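Local coordinates for protein DHC, diheme cytochrome c (Rhodobacter sphaeroides, PDB 2FW5) that carries two covalently bound c-type hemes and probably transfers electrons, with the sphaeroides heme protein SHP as an interaction partner, at residues A[37-42]-A[85-90]. Sequence-based numbering, arbitrary orientation.
Sequences PARSWT and RGLVQT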
# COMPACT_ATOMS: atom_id res chain seq x y z
N PRO A 37 6.40 3.66 -4.40
CA PRO A 37 7.45 4.70 -4.41
C PRO A 37 7.03 5.98 -3.66
O PRO A 37 5.82 6.17 -3.42
CB PRO A 37 7.67 5.00 -5.92
CG PRO A 37 6.39 4.53 -6.60
CD PRO A 37 5.83 3.35 -5.72
N ALA A 38 7.98 6.80 -3.23
CA ALA A 38 7.61 8.01 -2.47
C ALA A 38 6.57 8.89 -3.14
O ALA A 38 5.64 9.44 -2.47
CB ALA A 38 8.84 8.83 -2.18
N ARG A 39 6.73 9.09 -4.45
CA ARG A 39 5.74 9.89 -5.18
C ARG A 39 4.29 9.39 -5.06
O ARG A 39 3.35 10.24 -5.00
CB ARG A 39 6.13 10.07 -6.66
CG ARG A 39 6.24 8.77 -7.47
CD ARG A 39 7.02 8.99 -8.81
NE ARG A 39 7.17 7.74 -9.56
CZ ARG A 39 8.22 6.90 -9.45
NH1 ARG A 39 9.22 7.12 -8.58
NH2 ARG A 39 8.29 5.84 -10.26
N SER A 40 4.10 8.06 -5.08
CA SER A 40 2.75 7.47 -4.91
C SER A 40 2.13 7.78 -3.53
O SER A 40 0.98 8.17 -3.45
CB SER A 40 2.83 5.96 -5.10
OG SER A 40 3.05 5.68 -6.49
N TRP A 41 2.92 7.61 -2.45
CA TRP A 41 2.51 8.02 -1.09
C TRP A 41 2.19 9.50 -0.96
O TRP A 41 1.19 9.85 -0.40
CB TRP A 41 3.53 7.62 -0.04
CG TRP A 41 3.74 6.12 0.11
CD1 TRP A 41 4.92 5.44 0.02
CD2 TRP A 41 2.75 5.15 0.44
NE1 TRP A 41 4.73 4.10 0.26
CE2 TRP A 41 3.41 3.88 0.52
CE3 TRP A 41 1.33 5.21 0.68
CZ2 TRP A 41 2.73 2.68 0.82
CZ3 TRP A 41 0.66 4.05 0.99
CH2 TRP A 41 1.37 2.78 1.09
N THR A 42 3.03 10.38 -1.50
CA THR A 42 2.69 11.80 -1.55
C THR A 42 1.36 12.11 -2.21
O THR A 42 0.53 12.92 -1.65
CB THR A 42 3.87 12.54 -2.25
OG1 THR A 42 5.03 12.27 -1.48
CG2 THR A 42 3.72 14.09 -2.13
N ARG A 85 9.93 -3.02 -9.72
CA ARG A 85 10.24 -3.77 -10.95
C ARG A 85 9.16 -3.67 -12.05
O ARG A 85 8.01 -4.03 -11.83
CB ARG A 85 10.52 -5.23 -10.54
CG ARG A 85 11.21 -6.06 -11.63
CD ARG A 85 11.81 -7.39 -11.06
N GLY A 86 9.54 -3.18 -13.24
CA GLY A 86 8.58 -3.06 -14.34
C GLY A 86 7.98 -1.65 -14.35
O GLY A 86 7.24 -1.34 -15.28
N LEU A 87 8.28 -0.83 -13.30
CA LEU A 87 7.87 0.59 -13.33
C LEU A 87 8.85 1.49 -14.06
O LEU A 87 10.05 1.25 -14.08
CB LEU A 87 7.65 1.19 -11.93
CG LEU A 87 6.47 0.92 -11.04
CD1 LEU A 87 6.61 1.90 -9.82
CD2 LEU A 87 5.05 1.13 -11.67
N VAL A 88 8.30 2.52 -14.68
CA VAL A 88 9.08 3.53 -15.35
C VAL A 88 8.95 4.78 -14.41
O VAL A 88 8.00 4.85 -13.63
CB VAL A 88 8.50 3.66 -16.80
CG1 VAL A 88 7.82 4.98 -17.10
CG2 VAL A 88 9.48 3.14 -17.87
N GLN A 89 9.91 5.71 -14.46
CA GLN A 89 10.00 6.80 -13.49
C GLN A 89 8.76 7.68 -13.60
O GLN A 89 8.33 8.27 -12.60
CB GLN A 89 11.25 7.64 -13.77
CG GLN A 89 11.61 8.57 -12.60
CD GLN A 89 12.82 9.50 -12.87
OE1 GLN A 89 12.86 10.67 -12.40
NE2 GLN A 89 13.81 8.98 -13.59
N THR A 90 8.21 7.79 -14.81
CA THR A 90 6.96 8.57 -15.00
C THR A 90 5.70 7.87 -14.54
O THR A 90 4.65 8.49 -14.59
CB THR A 90 6.72 9.01 -16.44
OG1 THR A 90 6.81 7.84 -17.27
CG2 THR A 90 7.83 9.98 -16.96
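Arg39 NE, reaching out from the first turn of its helix, is hydrogen-bonded to the carbonyl oxygen of Asp91, just beyond the loop segment, and has Gln89 O close by at 3.3 Å. The Gln89 oxygen sits over one face of the guanidinium group, 2.9 Å off its plane and nearer the margin than the centre. An approach from above gives a poor angle, so this is not a hydrogen bond, and any attraction is probably electrostatic. NH2, on the same edge of the group as NE, is 3.5 Å from Val88 O, which it meets obliquely and again without a hydrogen bond. NH1 forms a weak, long ion pair with Asp76.

Pro37 CB approaches the opposite face of the guanidinium near its margin, 3.7 Å from the plane. Arg39 gets there with its CG tucked between the backbone N and the carbonyl carbon (chi1 61°) and the chain extended from CG to NE. Beside this polar layer, Pro37 and Leu87 meet tip to tip, CG against CD1 at 4.2 Å. Leu87 CD1 also lies 4.3 Å from Arg39 NH2, bringing its methyl up to the guanidinium as well.

Asp91 also accepts a hydrogen bond from Val88 N through its side chain, which ties the loop back on itself. The contact thus joins the N-terminal end of helix 38-45, where Pro37 is the N-cap residue, to the irregular loop between helices 60-72 and 100-106. It lies at the protein surface, whereas Trp41 on the same helix touches a heme and Ala38 and Thr42 pack on helix 60-72.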